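PDB 5Z5C: cysteine synthase, which produces hydrogen sulfide, probably from L-cysteine, and probably has cysteine synthase activity as well, using pyridoxal 5'-phosphate held as an internal aldimine. Local coordinates for residues Gly47-Arg52 with Val298-Asp303; Asp51-Tyr56 with Ser158-Tyr163; Ala71-Ala76 with Tyr147-Phe152; Gly257-Met262 with Ser277-Ile282. All blocks are in the same frame, centred on the assembly; numbering follows the deposited sequence.

How the interactions relate
Interactions 1, 3 and 4 are buried; interaction 2 is partly buried and ends in tyrosines and a glutamate nearer the surface. Interactions 1 and 2 share helix 50-57: its start meets the 298-303 loop beside the cofactor, and its next turns cross helix 155-163, with Ile49 touching His161 between them. Interaction 4 adjoins interaction 1 through Asn280, whose ND2 probably bonds to Val300 O. Interaction 3 lies about 20 Å, centre to centre, from interaction 1, at the edge of another sheet. Chemistry follows place: backbone bonds and a covalent link at the cofactor, ring packing in 2, strand pairing with a buried carboxylate in 3, and apolar packing in 4.

Interaction 1: residues Gly47-Arg52 with Val298-Asp303; sequences GSIKDR and VTVFPD. With PLP (pyridoxal-5'-phosphate), chain G.
Ile49 and Pro302 meet by backbone and side chain at once. Ile49 N donates to Pro302 O at 3.0 Å, a fairly straight bond (159°) lying in the carbonyl plane, and the same oxygen also takes a CA-H...O contact from Ser48 CA at 3.2 Å. The two side chains run side by side in the same direction, Ile49 CG2 resting 3.9 Å from Pro302 CB. With CG1 anti to the backbone N (chi1 -162°), Ile49 reaches on with CD1 toward Val300 CG2; the bulky aliphatic groups suit this buried seam.

Beyond the seam lies the cofactor. Lys50 NZ is covalently joined to PLP C4A at 1.3 Å, the internal aldimine, while the compact ring of Pro302 packs against the pyridine with CG 3.5 Å from N1. Asp303 flanks the methyl carbon C2A, its OD2 held by Tyr308 and Asn80.

Further out, a capping box starts the helix: Lys50 N donates to Ser48 OG at 2.9 Å, and Ser48 N gives a weak bond to Asp51 OD2. Gly47, with positive phi, makes the turn before it. The lysine thus sits in the first turn of a tied-down helix, as in fold type II PLP enzymes, and the proline and aspartate on the other segment are consistent with fixing where the aldimine ring lies.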
# COMPACT_ATOMS: atom_id res chain seq x y z
N GLY B 47 -4.15 -2.27 0.50
CA GLY B 47 -3.84 -1.02 1.21
C GLY B 47 -4.79 -0.63 2.33
O GLY B 47 -4.67 0.50 2.80
N SER B 48 -5.72 -1.51 2.76
CA SER B 48 -6.66 -1.13 3.82
C SER B 48 -6.94 -2.21 4.85
O SER B 48 -6.85 -3.40 4.58
CB SER B 48 -8.02 -0.64 3.26
OG SER B 48 -8.99 -1.67 3.09
N ILE B 49 -7.42 -1.76 6.02
CA ILE B 49 -7.97 -2.67 7.02
C ILE B 49 -9.06 -3.62 6.48
O ILE B 49 -9.21 -4.74 6.98
CB ILE B 49 -8.50 -1.87 8.25
CG1 ILE B 49 -8.67 -2.75 9.51
CG2 ILE B 49 -9.78 -1.15 7.92
CD1 ILE B 49 -9.08 -1.94 10.75
N LYS B 50 -9.80 -3.20 5.45
CA LYS B 50 -10.87 -4.01 4.88
C LYS B 50 -10.39 -5.34 4.29
O LYS B 50 -11.19 -6.31 4.23
CB LYS B 50 -11.66 -3.25 3.83
CG LYS B 50 -12.26 -1.93 4.30
CD LYS B 50 -13.26 -2.11 5.42
CE LYS B 50 -13.47 -0.79 6.10
NZ LYS B 50 -14.27 0.14 5.27
N ASP B 51 -9.11 -5.42 3.94
CA ASP B 51 -8.52 -6.68 3.50
C ASP B 51 -8.60 -7.78 4.58
O ASP B 51 -8.84 -8.92 4.24
CB ASP B 51 -7.05 -6.52 3.11
CG ASP B 51 -6.85 -5.64 1.89
OD1 ASP B 51 -7.52 -5.89 0.86
OD2 ASP B 51 -6.01 -4.72 1.95
N ARG B 52 -8.40 -7.42 5.85
CA ARG B 52 -8.48 -8.38 6.96
C ARG B 52 -9.90 -8.96 7.03
O ARG B 52 -10.09 -10.15 7.20
CB ARG B 52 -8.22 -7.71 8.29
CG ARG B 52 -6.80 -7.19 8.48
CD ARG B 52 -6.74 -6.44 9.77
NE ARG B 52 -5.42 -5.98 10.12
CZ ARG B 52 -4.61 -6.58 10.96
NH1 ARG B 52 -4.90 -7.80 11.41
NH2 ARG B 52 -3.47 -6.01 11.31
N VAL B 298 -5.35 3.77 22.07
CA VAL B 298 -5.04 3.10 20.79
C VAL B 298 -6.04 3.50 19.72
O VAL B 298 -7.24 3.66 19.98
CB VAL B 298 -5.06 1.58 20.94
CG1 VAL B 298 -4.60 0.92 19.65
CG2 VAL B 298 -4.14 1.19 22.07
N THR B 299 -5.56 3.69 18.50
CA THR B 299 -6.47 3.75 17.39
C THR B 299 -5.89 3.03 16.14
O THR B 299 -4.92 2.30 16.26
CB THR B 299 -6.89 5.20 17.15
OG1 THR B 299 -7.93 5.22 16.20
CG2 THR B 299 -5.71 6.10 16.74
N VAL B 300 -6.53 3.20 15.00
CA VAL B 300 -6.08 2.64 13.73
C VAL B 300 -6.09 3.70 12.63
O VAL B 300 -6.88 4.64 12.66
CB VAL B 300 -6.92 1.41 13.27
CG1 VAL B 300 -7.01 0.35 14.37
CG2 VAL B 300 -8.31 1.84 12.83
N PHE B 301 -5.17 3.54 11.69
CA PHE B 301 -5.13 4.26 10.46
C PHE B 301 -5.59 3.30 9.37
O PHE B 301 -4.84 2.44 8.95
CB PHE B 301 -3.69 4.71 10.16
CG PHE B 301 -3.11 5.78 11.10
CD1 PHE B 301 -3.92 6.56 11.91
CD2 PHE B 301 -1.73 6.03 11.11
CE1 PHE B 301 -3.38 7.58 12.71
CE2 PHE B 301 -1.17 7.01 11.92
CZ PHE B 301 -2.01 7.78 12.72
N PRO B 302 -6.83 3.42 8.92
CA PRO B 302 -7.35 2.35 8.05
C PRO B 302 -6.81 2.24 6.63
O PRO B 302 -6.89 1.16 6.04
CB PRO B 302 -8.84 2.67 8.00
CG PRO B 302 -9.11 3.45 9.23
CD PRO B 302 -7.90 4.31 9.38
N ASP B 303 -6.32 3.33 6.06
CA ASP B 303 -5.75 3.30 4.72
C ASP B 303 -4.71 4.41 4.48
O ASP B 303 -4.50 5.27 5.37
CB ASP B 303 -6.84 3.21 3.65
CG ASP B 303 -7.60 4.49 3.42
OD1 ASP B 303 -7.37 5.47 4.18
OD2 ASP B 303 -8.46 4.50 2.49
N1 PLP G . -11.89 4.35 7.26
C2 PLP G . -11.77 3.87 6.00
C2A PLP G . -10.78 4.43 5.02
C3 PLP G . -12.63 2.75 5.58
O3 PLP G . -12.56 2.24 4.34
C4 PLP G . -13.61 2.20 6.55
C4A PLP G . -14.50 1.09 6.16
C5 PLP G . -13.64 2.81 7.89
C6 PLP G . -12.77 3.87 8.17
C5A PLP G . -14.63 2.29 8.92
O4P PLP G . -14.38 0.93 9.30
P PLP G . -15.57 -0.10 9.65
O1P PLP G . -16.28 -0.34 8.35
O2P PLP G . -14.86 -1.29 10.25
O3P PLP G . -16.37 0.65 10.70

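Interaction 2: residues Asp51-Tyr56 with Ser158-Tyr163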
# COMPACT_ATOMS: atom_id res chain seq x y z
N ASP B 51 -9.11 -5.42 3.94
CA ASP B 51 -8.52 -6.68 3.50
C ASP B 51 -8.60 -7.78 4.58
O ASP B 51 -8.84 -8.92 4.24
CB ASP B 51 -7.05 -6.52 3.11
CG ASP B 51 -6.85 -5.64 1.89
OD1 ASP B 51 -7.52 -5.89 0.86
OD2 ASP B 51 -6.01 -4.72 1.95
N ARG B 52 -8.40 -7.42 5.85
CA ARG B 52 -8.48 -8.38 6.96
C ARG B 52 -9.90 -8.96 7.03
O ARG B 52 -10.09 -10.15 7.20
CB ARG B 52 -8.22 -7.71 8.29
CG ARG B 52 -6.80 -7.19 8.48
CD ARG B 52 -6.74 -6.44 9.77
NE ARG B 52 -5.42 -5.98 10.12
CZ ARG B 52 -4.61 -6.58 10.96
NH1 ARG B 52 -4.90 -7.80 11.41
NH2 ARG B 52 -3.47 -6.01 11.31
N MET B 53 -10.87 -8.07 6.85
CA MET B 53 -12.27 -8.35 6.97
C MET B 53 -12.78 -9.18 5.79
O MET B 53 -13.50 -10.13 6.01
CB MET B 53 -13.03 -7.03 7.04
CG MET B 53 -14.49 -7.19 7.38
SD MET B 53 -15.60 -7.35 5.97
CE MET B 53 -15.81 -5.62 5.53
N ALA B 54 -12.43 -8.79 4.57
CA ALA B 54 -12.79 -9.57 3.38
C ALA B 54 -12.22 -11.00 3.39
O ALA B 54 -12.93 -11.96 3.03
CB ALA B 54 -12.40 -8.84 2.10
N PHE B 55 -10.97 -11.13 3.81
CA PHE B 55 -10.36 -12.43 3.91
C PHE B 55 -11.00 -13.31 4.98
O PHE B 55 -11.27 -14.49 4.71
CB PHE B 55 -8.91 -12.36 4.22
CG PHE B 55 -8.30 -13.69 4.40
CD1 PHE B 55 -8.18 -14.55 3.33
CD2 PHE B 55 -7.90 -14.13 5.66
CE1 PHE B 55 -7.62 -15.80 3.50
CE2 PHE B 55 -7.36 -15.39 5.83
CZ PHE B 55 -7.20 -16.21 4.75
N TYR B 56 -11.18 -12.77 6.19
CA TYR B 56 -11.85 -13.54 7.24
C TYR B 56 -13.21 -14.02 6.83
O TYR B 56 -13.58 -15.16 7.14
CB TYR B 56 -12.04 -12.72 8.52
CG TYR B 56 -12.61 -13.53 9.67
CD1 TYR B 56 -11.77 -14.26 10.51
CD2 TYR B 56 -13.97 -13.56 9.92
CE1 TYR B 56 -12.29 -15.01 11.56
CE2 TYR B 56 -14.50 -14.30 10.98
CZ TYR B 56 -13.65 -15.02 11.79
OH TYR B 56 -14.16 -15.76 12.84
N SER B 158 -17.35 -7.93 12.21
CA SER B 158 -16.85 -7.64 13.54
C SER B 158 -15.95 -8.74 14.07
O SER B 158 -14.93 -8.44 14.71
CB SER B 158 -17.99 -7.32 14.56
OG SER B 158 -18.87 -8.42 14.74
N GLU B 159 -16.29 -9.99 13.78
CA GLU B 159 -15.47 -11.12 14.22
C GLU B 159 -14.07 -11.07 13.62
O GLU B 159 -13.13 -11.47 14.28
CB GLU B 159 -16.06 -12.48 13.81
CG GLU B 159 -17.26 -13.01 14.62
CD GLU B 159 -17.95 -14.18 13.95
OE1 GLU B 159 -17.27 -14.98 13.27
OE2 GLU B 159 -19.19 -14.30 14.07
N ALA B 160 -13.97 -10.69 12.35
CA ALA B 160 -12.65 -10.56 11.67
C ALA B 160 -11.70 -9.73 12.53
O ALA B 160 -10.57 -10.14 12.79
CB ALA B 160 -12.81 -9.93 10.30
N HIS B 161 -12.22 -8.63 13.07
CA HIS B 161 -11.41 -7.70 13.84
C HIS B 161 -11.23 -8.13 15.28
O HIS B 161 -10.20 -7.82 15.88
CB HIS B 161 -11.98 -6.28 13.72
CG HIS B 161 -12.02 -5.79 12.32
ND1 HIS B 161 -10.95 -5.92 11.46
CD2 HIS B 161 -13.01 -5.22 11.60
CE1 HIS B 161 -11.27 -5.42 10.29
NE2 HIS B 161 -12.52 -5.00 10.33
N TYR B 162 -12.18 -8.90 15.82
CA TYR B 162 -11.97 -9.58 17.11
C TYR B 162 -10.80 -10.59 17.06
O TYR B 162 -9.97 -10.60 17.97
CB TYR B 162 -13.29 -10.26 17.62
CG TYR B 162 -13.10 -11.09 18.86
CD1 TYR B 162 -13.10 -10.51 20.12
CD2 TYR B 162 -12.92 -12.47 18.78
CE1 TYR B 162 -12.93 -11.26 21.26
CE2 TYR B 162 -12.74 -13.24 19.93
CZ TYR B 162 -12.75 -12.63 21.16
OH TYR B 162 -12.58 -13.37 22.30
N TYR B 163 -10.77 -11.45 16.03
CA TYR B 163 -9.75 -12.53 15.90
C TYR B 163 -8.42 -12.06 15.33
O TYR B 163 -7.36 -12.58 15.68
CB TYR B 163 -10.34 -13.75 15.12
CG TYR B 163 -11.38 -14.52 15.89
CD1 TYR B 163 -11.04 -15.25 17.01
CD2 TYR B 163 -12.72 -14.51 15.50
CE1 TYR B 163 -12.00 -15.97 17.74
CE2 TYR B 163 -13.69 -15.22 16.22
CZ TYR B 163 -13.32 -15.94 17.33
OH TYR B 163 -14.25 -16.64 18.06
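The Tyr56 ring has Ala160 CA and Glu159 C over one face, both offset toward the rim, the former in a CH-pi contact 3.9 Å from the ring centroid; Glu159 OE1 lies at the ring's edge, in its plane. The carboxylate stands almost upright to the ring, their planes 86° apart. This is a crossed helix pair of the alpha/beta fold of PLP-dependent enzymes: helix 50-57 and helix 155-163 cross at 108°, with segment axes 8.5 Å apart. Ala160 sits at the crossing, where a methyl is small enough to touch both turns, CB lying 3.7 Å from Met53 CA and 3.4 Å from Tyr56 CB. Tyr56 has CG anti to its backbone N (chi1 -174°), which sends the long ring out across the partner helix toward Tyr163. Deeper in, Met53 CB packs obliquely 3.9 Å from His161 NE2, and this imidazole also lies near the PLP and Thr192. Arg52 brings CB beside His161 CE1, its guanidinium engaged in salt bridges to Glu41 and Glu168. At the outer end, the Tyr56 hydroxyl donates to the anti lone pair of Glu159 OE1 at 3.2 Å, an oxygen that also bonds to NZ of dimethylated Lys60.

Interaction 3: residues Ala71-Ala76 with Tyr147-Phe152; sequences APIVEA and YLPSQF
Ile73 and Tyr147 form a single parallel beta bridge, the two backbones running 25° apart: Tyr147 N donates to Pro72 O at 2.9 Å and Val74 N to Tyr147 O at 3.0 Å. The 147-152 loop thereby lines the outermost strand of a parallel sheet, the strand 73-76, whose other edge pairs with 96-101.

The ladder does not continue, because the next inward residue is a proline without an N-H. Pro149 instead brings CD to 3.0 Å from Val74 O. Its ring also packs crosswise on the branch of Ile73, CG2 to CG 3.7 Å, while Leu148, whose CB points away from the strand, brings CD2 back toward Val74 CB. Beta-branched residues suit the extended strand, and the rigid proline suits a chain about to turn away.

Polar chemistry takes over at Glu75. Its chain bends at chi2 (60°), which places the carboxylate between its own strand and the loop: OE2 accepts from Gln151 N at 3.1 Å through its syn lone pair, and OE1 accepts from Ala76 N at 2.9 Å on the anti side, a little out of the carboxylate plane. Gln151 crosses the glutamate at about a right angle, CG 3.1 Å from OE2, and sends OE1 on to Thr81 OG1 while touching Thr189, a residue that binds PLP. With one backbone N-H on each oxygen, the buried carboxylate is probably stabilised as the anion, and it carries on in side-chain form the strand-to-loop pairing that the proline interrupts.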
# COMPACT_ATOMS: atom_id res chain seq x y z
N ALA B 71 -19.00 -19.20 -7.25
CA ALA B 71 -20.17 -18.40 -6.94
C ALA B 71 -19.87 -16.89 -6.97
O ALA B 71 -18.84 -16.45 -6.44
CB ALA B 71 -20.66 -18.75 -5.54
N PRO B 72 -20.78 -16.09 -7.57
CA PRO B 72 -20.56 -14.65 -7.52
C PRO B 72 -20.63 -14.05 -6.10
O PRO B 72 -21.52 -14.39 -5.31
CB PRO B 72 -21.69 -14.10 -8.40
CG PRO B 72 -22.77 -15.11 -8.29
CD PRO B 72 -22.04 -16.42 -8.27
N ILE B 73 -19.70 -13.14 -5.82
CA ILE B 73 -19.72 -12.34 -4.60
C ILE B 73 -20.30 -10.98 -4.99
O ILE B 73 -19.81 -10.32 -5.92
CB ILE B 73 -18.32 -12.18 -4.00
CG1 ILE B 73 -17.70 -13.56 -3.70
CG2 ILE B 73 -18.38 -11.30 -2.75
CD1 ILE B 73 -16.18 -13.52 -3.53
N VAL B 74 -21.34 -10.56 -4.30
CA VAL B 74 -22.09 -9.38 -4.68
C VAL B 74 -22.25 -8.44 -3.49
O VAL B 74 -22.65 -8.88 -2.43
CB VAL B 74 -23.49 -9.78 -5.18
CG1 VAL B 74 -24.23 -8.55 -5.69
CG2 VAL B 74 -23.37 -10.84 -6.27
N GLU B 75 -21.99 -7.15 -3.69
CA GLU B 75 -22.02 -6.15 -2.58
C GLU B 75 -22.31 -4.74 -3.15
O GLU B 75 -22.23 -4.51 -4.37
CB GLU B 75 -20.70 -6.21 -1.78
CG GLU B 75 -20.49 -5.26 -0.58
CD GLU B 75 -21.53 -5.44 0.51
OE1 GLU B 75 -22.73 -5.30 0.22
OE2 GLU B 75 -21.14 -5.72 1.66
N ALA B 76 -22.73 -3.85 -2.26
CA ALA B 76 -22.94 -2.44 -2.57
C ALA B 76 -21.96 -1.59 -1.75
O ALA B 76 -21.97 -1.66 -0.54
CB ALA B 76 -24.38 -2.04 -2.26
N TYR B 147 -23.09 -15.30 -3.01
CA TYR B 147 -22.73 -14.86 -1.66
C TYR B 147 -22.81 -13.34 -1.50
O TYR B 147 -22.25 -12.59 -2.30
CB TYR B 147 -21.34 -15.35 -1.26
CG TYR B 147 -21.02 -15.11 0.18
CD1 TYR B 147 -21.55 -15.93 1.18
CD2 TYR B 147 -20.21 -14.05 0.57
CE1 TYR B 147 -21.26 -15.70 2.52
CE2 TYR B 147 -19.92 -13.82 1.91
CZ TYR B 147 -20.45 -14.65 2.88
OH TYR B 147 -20.16 -14.41 4.20
N LEU B 148 -23.51 -12.92 -0.44
CA LEU B 148 -23.68 -11.51 -0.07
C LEU B 148 -22.82 -11.26 1.16
O LEU B 148 -23.10 -11.82 2.20
CB LEU B 148 -25.14 -11.19 0.26
CG LEU B 148 -26.13 -11.15 -0.91
CD1 LEU B 148 -27.57 -11.15 -0.40
CD2 LEU B 148 -25.86 -9.94 -1.80
N PRO B 149 -21.74 -10.49 1.04
CA PRO B 149 -20.97 -10.15 2.25
C PRO B 149 -21.77 -9.44 3.35
O PRO B 149 -21.47 -9.66 4.52
CB PRO B 149 -19.88 -9.23 1.72
CG PRO B 149 -19.63 -9.75 0.33
CD PRO B 149 -21.01 -10.08 -0.18
N SER B 150 -22.73 -8.60 2.95
CA SER B 150 -23.69 -7.96 3.88
C SER B 150 -22.94 -7.20 4.99
O SER B 150 -23.23 -7.33 6.17
CB SER B 150 -24.65 -9.00 4.48
OG SER B 150 -25.16 -9.84 3.47
N GLN B 151 -21.98 -6.40 4.53
CA GLN B 151 -20.93 -5.82 5.37
C GLN B 151 -21.52 -5.08 6.55
O GLN B 151 -21.02 -5.21 7.64
CB GLN B 151 -20.00 -4.90 4.54
CG GLN B 151 -20.72 -3.68 3.91
CD GLN B 151 -19.80 -2.76 3.14
OE1 GLN B 151 -18.71 -2.40 3.62
NE2 GLN B 151 -20.23 -2.37 1.93
N PHE B 152 -22.61 -4.34 6.31
CA PHE B 152 -23.29 -3.55 7.34
C PHE B 152 -24.05 -4.37 8.42
O PHE B 152 -24.41 -3.81 9.46
CB PHE B 152 -24.22 -2.52 6.68
CG PHE B 152 -23.49 -1.39 5.99
CD1 PHE B 152 -22.85 -0.40 6.73
CD2 PHE B 152 -23.46 -1.30 4.61
CE1 PHE B 152 -22.17 0.64 6.11
CE2 PHE B 152 -22.79 -0.27 3.98
CZ PHE B 152 -22.14 0.71 4.73

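Interaction 4: residues Gly257-Met262 with Ser277-Ile282; sequences GDAIVM and SGANFI
Ala259 and Ala279 mark the point where the two helices come nearest, their CB atoms 3.8 Å apart and the segment axes only 7.2 Å apart, crossing at 101°. Small residues make this close approach possible. Gly278 faces the other helix with no side chain between, and its CA comes within 3.6 Å of Ala259 O, so that backbone meets backbone.

The apolar contacts spread from there. Met262 is the long, flexible member: its CG is anti to the backbone N (chi1 -163°), and bends at chi2 and chi3 fold the thioether into the groove between Phe281 and Ile282. Its CG lies 3.7 Å from Ile282 CD1. Phe281 meets the same methionine, with SD 3.6 Å from ring atom CD1.

That approach is also a Met-aromatic contact, oblique at the sulfur, while the terminal methyl CE sits over the ring face, 4.0 Å from the centroid, as a CH-pi interaction. Phe281 meets Phe27 edge-to-face as well.

Polar groups serve other neighbours, since no hydrogen bond joins the two segments. Asp258 brings OD2 to 3.9 Å from Ile282 CG2, but its carboxylate is satisfied by Ser325 OG and Leu324 N. Asn280, on a different side of its helix, accepts from Gly186 N.

The glycine and alanines thus let helices 256-263 and 275-288 cross backbone to backbone at nearly a right angle, joining them within the alpha/beta domain beside the site where Ser276, near the start of helix 275-288, binds PLP.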
# COMPACT_ATOMS: atom_id res chain seq x y z
N GLY B 257 -12.94 18.91 8.64
CA GLY B 257 -11.80 19.83 8.42
C GLY B 257 -10.64 19.54 9.34
O GLY B 257 -9.49 19.53 8.91
N ASP B 258 -10.97 19.32 10.60
CA ASP B 258 -10.03 18.96 11.69
C ASP B 258 -9.34 17.61 11.38
O ASP B 258 -8.12 17.43 11.61
CB ASP B 258 -10.83 18.93 13.00
CG ASP B 258 -10.02 19.11 14.26
OD1 ASP B 258 -8.81 19.45 14.19
OD2 ASP B 258 -10.59 18.91 15.35
N ALA B 259 -10.12 16.67 10.85
CA ALA B 259 -9.58 15.38 10.37
C ALA B 259 -8.60 15.62 9.21
O ALA B 259 -7.51 15.08 9.19
CB ALA B 259 -10.70 14.45 9.91
N ILE B 260 -9.00 16.45 8.25
CA ILE B 260 -8.15 16.72 7.10
C ILE B 260 -6.83 17.34 7.51
O ILE B 260 -5.78 16.89 7.05
CB ILE B 260 -8.86 17.58 6.05
CG1 ILE B 260 -9.89 16.72 5.32
CG2 ILE B 260 -7.86 18.18 5.05
CD1 ILE B 260 -10.87 17.53 4.49
N VAL B 261 -6.88 18.35 8.40
CA VAL B 261 -5.66 18.99 8.87
C VAL B 261 -4.80 17.96 9.62
O VAL B 261 -3.57 17.91 9.44
CB VAL B 261 -5.93 20.24 9.78
CG1 VAL B 261 -4.69 20.67 10.55
CG2 VAL B 261 -6.46 21.39 8.93
N MET B 262 -5.41 17.16 10.45
CA MET B 262 -4.65 16.18 11.19
C MET B 262 -3.94 15.18 10.27
O MET B 262 -2.78 14.88 10.50
CB MET B 262 -5.47 15.42 12.21
CG MET B 262 -4.61 14.71 13.24
SD MET B 262 -3.52 15.84 14.18
CE MET B 262 -1.92 15.12 13.83
N SER B 277 -8.09 8.30 9.01
CA SER B 277 -6.99 8.17 9.96
C SER B 277 -6.79 9.46 10.78
O SER B 277 -6.52 9.40 11.99
CB SER B 277 -5.68 7.82 9.23
OG SER B 277 -5.85 6.67 8.42
N GLY B 278 -6.86 10.61 10.10
CA GLY B 278 -6.69 11.90 10.77
C GLY B 278 -7.81 12.09 11.78
O GLY B 278 -7.57 12.56 12.87
N ALA B 279 -9.02 11.65 11.40
CA ALA B 279 -10.19 11.65 12.25
C ALA B 279 -9.96 10.84 13.51
O ALA B 279 -10.15 11.35 14.62
CB ALA B 279 -11.42 11.10 11.50
N ASN B 280 -9.50 9.60 13.33
CA ASN B 280 -9.15 8.72 14.46
C ASN B 280 -8.10 9.29 15.40
O ASN B 280 -8.17 9.05 16.60
CB ASN B 280 -8.69 7.32 13.95
CG ASN B 280 -9.85 6.50 13.44
OD1 ASN B 280 -10.99 6.87 13.65
ND2 ASN B 280 -9.57 5.39 12.75
N PHE B 281 -7.09 9.98 14.86
CA PHE B 281 -6.06 10.56 15.68
C PHE B 281 -6.67 11.62 16.63
O PHE B 281 -6.38 11.61 17.85
CB PHE B 281 -4.97 11.20 14.82
CG PHE B 281 -3.76 11.64 15.62
CD1 PHE B 281 -3.74 12.91 16.26
CD2 PHE B 281 -2.68 10.81 15.76
CE1 PHE B 281 -2.63 13.31 16.99
CE2 PHE B 281 -1.57 11.20 16.50
CZ PHE B 281 -1.53 12.46 17.09
N ILE B 282 -7.48 12.51 16.05
CA ILE B 282 -8.17 13.57 16.78
C ILE B 282 -9.09 12.92 17.79
O ILE B 282 -9.08 13.28 18.96
CB ILE B 282 -9.00 14.51 15.85
CG1 ILE B 282 -8.11 15.41 14.96
CG2 ILE B 282 -9.97 15.30 16.67
CD1 ILE B 282 -6.99 16.13 15.68